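Local coordinates for protein kinase containing Z-DNA binding domains (Danio rerio, PDB 4LB6) that binds left-handed Z-DNA through its Zalpha domain, the part present here, and as a whole probably phosphorylates the translation initiation factor eIF2alpha, at residues I16-Y19 against L20-G24; Y47-Q50 against A51-Q54. All blocks are in the same frame, centred on the assembly; numbering follows the deposited sequence.

In the fold
Both contacts are helix ends of one small winged helix-turn-helix domain. Interaction 1 is the last turns of helix 10-23; interaction 2 is the end of helix 39-51, which carries the Z-DNA-reading tyrosine. Their centres lie about 14 Å apart. They meet directly where C17 SG packs on L49 CD1 at 3.8 Å, so the first helix is seated against the recognition helix. Interaction 2 touches the nucleic acid through Y47. Interaction 1 does not: its nearest atom is about 11 Å from the bound DNA. Interaction 1 closes just before the chain turns toward helix 28-35, and interaction 2 leads into the wing strand 55-58.

Interaction 1: I16-Y19 against L20-G24; sequences ICDY and LRRHG
Y19 and H23 stack one turn apart in a local contact at the C-terminal end of helix 10-23. The rings form an offset stack, with centroids 4.0 Å apart and planes only 7° from parallel. H23 ND1 lies over the centre of the Y19 ring, and Y19 CZ lies over the centre of the imidazole. Y19 has its CG anti to the backbone N (chi1 -175°), and the ring stands out from the helix with a slight lean toward its C-terminal end, where H23 one turn on can lie over it. Y19 O takes the backbone N of H23 at 2.8 Å and also a weak, bent bond from H23 ND1 at 3.3 Å. The second bond helps fix the rotation of the imidazole.

D18 works on the outer side of the helix. Its OD1 forms a salt bridge with R21 NH2 at 2.9 Å, a nearly straight bond (170°). The oxygen lies in the guanidinium plane, while the nitrogen comes from above the carboxylate plane. R22 turns to the same carboxylate, but the modelled position of its NH1 against OD2 is doubtful. R22 NH2 stands 3.7 Å from Y19 CD2, its guanidinium almost perpendicular to the ring.

On the inner side, L20 N bonds to I16 O at 3.0 Å. I16 packs on L46 of helix 39-51, and the Y19 ring touches I31 of helix 28-35. G24 leaves the helix with positive phi, and its N still bonds to L20 O. The arrangement is an amphipathic first helix packed on the helix-turn-helix core of a Zalpha winged domain.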
loop_
_atom_site.group_PDB
_atom_site.type_symbol
_atom_site.label_atom_id
_atom_site.label_comp_id
_atom_site.label_asym_id
_atom_site.label_seq_id
_atom_site.Cartn_x
_atom_site.Cartn_y
_atom_site.Cartn_z
ATOM N N ILE A 16 -20.727 -10.806 -3.595
ATOM C CA ILE A 16 -19.551 -11.269 -2.877
ATOM C C ILE A 16 -19.558 -12.788 -2.738
ATOM O O ILE A 16 -18.544 -13.455 -2.996
ATOM C CB ILE A 16 -19.483 -10.644 -1.474
ATOM C CG1 ILE A 16 -19.170 -9.143 -1.651
ATOM C CG2 ILE A 16 -18.312 -11.310 -0.632
ATOM C CD1 ILE A 16 -19.329 -8.238 -0.358
ATOM N N CYS A 17 -20.711 -13.329 -2.365
ATOM C CA CYS A 17 -20.782 -14.752 -2.128
ATOM C C CYS A 17 -20.628 -15.476 -3.454
ATOM O O CYS A 17 -20.083 -16.582 -3.527
ATOM C CB CYS A 17 -22.112 -15.131 -1.489
ATOM S SG CYS A 17 -22.140 -14.655 0.283
ATOM N N ASP A 18 -21.124 -14.855 -4.503
ATOM C CA ASP A 18 -21.025 -15.496 -5.816
ATOM C C ASP A 18 -19.562 -15.521 -6.297
ATOM O O ASP A 18 -19.104 -16.476 -6.909
ATOM C CB ASP A 18 -21.907 -14.747 -6.793
ATOM C CG ASP A 18 -21.877 -15.343 -8.177
ATOM O OD1 ASP A 18 -22.559 -16.355 -8.439
ATOM O OD2 ASP A 18 -21.155 -14.759 -9.004
ATOM N N TYR A 19 -18.840 -14.444 -6.010
ATOM C CA TYR A 19 -17.404 -14.428 -6.270
ATOM C C TYR A 19 -16.668 -15.585 -5.544
ATOM O O TYR A 19 -15.873 -16.358 -6.159
ATOM C CB TYR A 19 -16.808 -13.042 -5.915
ATOM C CG TYR A 19 -15.342 -12.961 -6.278
ATOM C CD1 TYR A 19 -14.386 -13.471 -5.435
ATOM C CD2 TYR A 19 -14.935 -12.455 -7.496
ATOM C CE1 TYR A 19 -13.055 -13.461 -5.784
ATOM C CE2 TYR A 19 -13.568 -12.413 -7.832
ATOM C CZ TYR A 19 -12.667 -12.941 -6.981
ATOM O OH TYR A 19 -11.300 -12.952 -7.286
ATOM N N LEU A 20 -16.945 -15.711 -4.252
ATOM C CA LEU A 20 -16.365 -16.793 -3.475
ATOM C C LEU A 20 -16.819 -18.184 -3.989
ATOM O O LEU A 20 -16.031 -19.117 -4.001
ATOM C CB LEU A 20 -16.680 -16.634 -2.003
ATOM C CG LEU A 20 -16.041 -15.393 -1.327
ATOM C CD1 LEU A 20 -16.555 -15.268 0.084
ATOM C CD2 LEU A 20 -14.501 -15.375 -1.326
ATOM N N ARG A 21 -18.071 -18.320 -4.395
ATOM C CA ARG A 21 -18.514 -19.613 -4.962
ATOM C C ARG A 21 -17.669 -20.020 -6.154
ATOM O O ARG A 21 -17.279 -21.187 -6.284
ATOM C CB ARG A 21 -19.986 -19.593 -5.379
ATOM C CG ARG A 21 -20.453 -20.931 -5.954
ATOM C CD ARG A 21 -21.885 -20.786 -6.378
ATOM N NE ARG A 21 -22.015 -19.781 -7.426
ATOM C CZ ARG A 21 -21.754 -19.993 -8.707
ATOM N NH1 ARG A 21 -21.356 -21.205 -9.130
ATOM N NH2 ARG A 21 -21.905 -18.996 -9.579
ATOM N N ARG A 22 -17.390 -19.063 -7.038
ATOM C CA ARG A 22 -16.631 -19.359 -8.256
ATOM C C ARG A 22 -15.128 -19.427 -8.034
ATOM O O ARG A 22 -14.412 -20.131 -8.762
ATOM C CB ARG A 22 -16.909 -18.318 -9.341
ATOM C CG ARG A 22 -18.388 -18.177 -9.713
ATOM C CD ARG A 22 -18.592 -17.184 -10.862
ATOM N NE ARG A 22 -17.670 -16.043 -10.781
ATOM C CZ ARG A 22 -17.962 -14.879 -10.197
ATOM N NH1 ARG A 22 -19.145 -14.705 -9.644
ATOM N NH2 ARG A 22 -17.075 -13.890 -10.158
ATOM N N HIS A 23 -14.622 -18.676 -7.060
ATOM C CA HIS A 23 -13.174 -18.579 -6.929
ATOM C C HIS A 23 -12.565 -19.302 -5.755
ATOM O O HIS A 23 -11.350 -19.437 -5.718
ATOM C CB HIS A 23 -12.712 -17.138 -6.837
ATOM C CG HIS A 23 -12.671 -16.430 -8.141
ATOM N ND1 HIS A 23 -13.779 -15.849 -8.708
ATOM C CD2 HIS A 23 -11.636 -16.167 -8.970
ATOM C CE1 HIS A 23 -13.436 -15.266 -9.843
ATOM N NE2 HIS A 23 -12.143 -15.448 -10.027
ATOM N N GLY A 24 -13.373 -19.747 -4.804
ATOM C CA GLY A 24 -12.849 -20.249 -3.553
ATOM C C GLY A 24 -12.098 -19.170 -2.772
ATOM O O GLY A 24 -12.376 -17.965 -2.905
#

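Interaction 2: Y47-Q50 against A51-Q54. With nucleotides of chain B.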
loop_
_atom_site.group_PDB
_atom_site.type_symbol
_atom_site.label_atom_id
_atom_site.label_comp_id
_atom_site.label_asym_id
_atom_site.label_seq_id
_atom_site.Cartn_x
_atom_site.Cartn_y
_atom_site.Cartn_z
ATOM N N TYR A 47 -17.420 -9.252 6.935
ATOM C CA TYR A 47 -17.494 -9.414 8.410
ATOM C C TYR A 47 -18.932 -9.689 8.828
ATOM O O TYR A 47 -19.203 -10.571 9.673
ATOM C CB TYR A 47 -16.865 -8.225 9.181
ATOM C CG TYR A 47 -15.352 -8.387 9.219
ATOM C CD1 TYR A 47 -14.541 -7.850 8.197
ATOM C CD2 TYR A 47 -14.749 -9.211 10.189
ATOM C CE1 TYR A 47 -13.151 -8.060 8.199
ATOM C CE2 TYR A 47 -13.366 -9.418 10.214
ATOM C CZ TYR A 47 -12.564 -8.875 9.207
ATOM O OH TYR A 47 -11.182 -9.068 9.264
ATOM N N SER A 48 -19.871 -8.965 8.234
ATOM C CA SER A 48 -21.309 -9.267 8.462
ATOM C C SER A 48 -21.742 -10.684 8.051
ATOM O O SER A 48 -22.539 -11.343 8.758
ATOM C CB SER A 48 -22.196 -8.250 7.742
ATOM O OG SER A 48 -23.547 -8.677 7.838
ATOM N N LEU A 49 -21.272 -11.135 6.892
ATOM C CA LEU A 49 -21.575 -12.500 6.451
ATOM C C LEU A 49 -20.887 -13.540 7.331
ATOM O O LEU A 49 -21.359 -14.663 7.458
ATOM C CB LEU A 49 -21.133 -12.721 5.011
ATOM C CG LEU A 49 -21.931 -12.008 3.953
ATOM C CD1 LEU A 49 -21.148 -11.811 2.644
ATOM C CD2 LEU A 49 -23.220 -12.822 3.734
ATOM N N GLN A 50 -19.734 -13.197 7.879
ATOM C CA GLN A 50 -19.060 -14.117 8.774
ATOM C C GLN A 50 -19.917 -14.278 10.060
ATOM O O GLN A 50 -20.073 -15.394 10.638
ATOM C CB GLN A 50 -17.664 -13.571 9.088
ATOM C CG GLN A 50 -16.978 -14.231 10.274
ATOM C CD GLN A 50 -15.834 -13.386 10.829
ATOM O OE1 GLN A 50 -14.685 -13.786 10.724
ATOM N NE2 GLN A 50 -16.151 -12.220 11.441
ATOM N N ALA A 51 -20.497 -13.163 10.501
ATOM C CA ALA A 51 -21.253 -13.167 11.752
ATOM C C ALA A 51 -22.476 -14.017 11.524
ATOM O O ALA A 51 -22.953 -14.653 12.453
ATOM C CB ALA A 51 -21.641 -11.755 12.180
ATOM N N SER A 52 -22.952 -14.069 10.283
ATOM C CA SER A 52 -24.160 -14.835 9.945
ATOM C C SER A 52 -23.882 -16.236 9.410
ATOM O O SER A 52 -24.766 -16.882 8.833
ATOM C CB SER A 52 -25.086 -14.051 9.023
ATOM O OG SER A 52 -24.516 -13.884 7.730
ATOM N N LYS A 53 -22.666 -16.702 9.654
ATOM C CA LYS A 53 -22.197 -18.040 9.310
ATOM C C LYS A 53 -22.329 -18.394 7.848
ATOM O O LYS A 53 -22.479 -19.568 7.508
ATOM C CB LYS A 53 -22.899 -19.122 10.156
ATOM C CG LYS A 53 -22.594 -19.074 11.638
ATOM C CD LYS A 53 -21.118 -19.361 11.984
ATOM C CE LYS A 53 -20.941 -19.669 13.486
ATOM N NZ LYS A 53 -19.582 -19.240 14.017
ATOM N N GLN A 54 -22.248 -17.396 6.971
ATOM C CA GLN A 54 -22.284 -17.648 5.536
ATOM C C GLN A 54 -20.879 -17.725 4.880
ATOM O O GLN A 54 -20.712 -18.385 3.880
ATOM C CB GLN A 54 -23.152 -16.596 4.847
ATOM C CG GLN A 54 -24.632 -16.769 5.143
ATOM C CD GLN A 54 -25.470 -15.607 4.642
ATOM O OE1 GLN A 54 -25.803 -14.696 5.412
ATOM N NE2 GLN A 54 -25.823 -15.626 3.346
ATOM P P DG B 5 -11.500 -1.676 5.674
ATOM O OP1 DG B 5 -10.915 -2.520 4.617
ATOM O OP2 DG B 5 -11.817 -0.216 5.482
ATOM O "O5'" DG B 5 -12.791 -2.417 6.208
ATOM C "C5'" DG B 5 -13.688 -1.791 7.241
ATOM C "C4'" DG B 5 -14.690 -2.804 7.742
ATOM O "O4'" DG B 5 -14.049 -3.939 8.334
ATOM C "C3'" DG B 5 -15.530 -2.210 8.916
ATOM O "O3'" DG B 5 -16.701 -1.707 8.257
ATOM C "C2'" DG B 5 -15.876 -3.431 9.723
ATOM C "C1'" DG B 5 -14.772 -4.451 9.468
ATOM N N9 DG B 5 -13.748 -4.644 10.503
ATOM C C8 DG B 5 -13.415 -5.856 11.035
ATOM N N7 DG B 5 -12.395 -5.820 11.877
ATOM C C5 DG B 5 -12.066 -4.470 11.959
ATOM C C6 DG B 5 -11.011 -3.850 12.688
ATOM O O6 DG B 5 -10.200 -4.389 13.438
ATOM N N1 DG B 5 -10.921 -2.474 12.461
ATOM C C2 DG B 5 -11.740 -1.811 11.564
ATOM N N2 DG B 5 -11.511 -0.479 11.408
ATOM N N3 DG B 5 -12.728 -2.440 10.861
ATOM C C4 DG B 5 -12.827 -3.753 11.085
ATOM P P DC B 4 -8.703 -6.784 7.397
ATOM O OP1 DC B 4 -9.783 -7.853 7.514
ATOM O OP2 DC B 4 -8.476 -6.139 6.021
ATOM O "O5'" DC B 4 -9.128 -5.694 8.408
ATOM C "C5'" DC B 4 -10.521 -5.125 8.442
ATOM C "C4'" DC B 4 -10.574 -3.619 8.501
ATOM O "O4'" DC B 4 -9.891 -3.216 9.752
ATOM C "C3'" DC B 4 -9.809 -2.911 7.349
ATOM O "O3'" DC B 4 -10.489 -1.708 6.914
ATOM C "C2'" DC B 4 -8.448 -2.534 8.047
ATOM C "C1'" DC B 4 -9.006 -2.182 9.424
ATOM N N1 DC B 4 -7.910 -2.231 10.409
ATOM C C2 DC B 4 -7.222 -1.069 10.702
ATOM O O2 DC B 4 -7.552 -0.027 10.173
ATOM N N3 DC B 4 -6.163 -1.124 11.557
ATOM C C4 DC B 4 -5.799 -2.312 12.085
ATOM N N4 DC B 4 -4.723 -2.237 12.952
ATOM C C5 DC B 4 -6.454 -3.534 11.758
ATOM C C6 DC B 4 -7.489 -3.432 10.909
HETATM O O HOH W 1 -24.994 -10.855 6.545
#
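Y47 lays its ring against DG5 of chain B and hydrogen-bonds the phosphate of DC4 of chain B. This is the recognition helix of a Zalpha winged helix-turn-helix. DG5 C8 sits over the centre of the ring, 3.6 Å from Y47 CE1, making a CH-pi type contact. The phosphate oxygen OP1 of DC4 lies at the ring edge, in its plane, and Y47 OH donates to it at 2.5 Å. Y47 CG lies anti to the carbonyl carbon (chi1 -80°), and the ring projects from the helix to the DNA. W67 of the wing strand meets the Y47 ring edge-to-face, which helps to set its tilt. Without the ring, as with an alanine here, C8 of DG5 would probably lose its aromatic partner and the DC4 phosphate this hydroxyl donor.

Behind the tyrosine the helix ends in a Schellman motif. A51 N bonds to Y47 O at 3.0 Å in the last regular turn. Q54 N then reaches back to L49 O at 2.9 Å, and K53 N bonds to Q50 O at 3.1 Å. K53 has the positive phi that turns the chain. Q50 reaches K57 of strand 55-58 with its OE1, so the helix end is tied to the wing.

On the other flank L49 is buried against E13 and C17 of helix 10-23. The L49 and Q54 side chains cross at a slant, with L49 CD2 against the Q54 amide. A water joins S48 OG to S52 OG and donates to the latter. S52 OG in turn donates to Q54 OE1 at 2.8 Å, holding that amide beside L49 CD2, 3.6 Å from OE1.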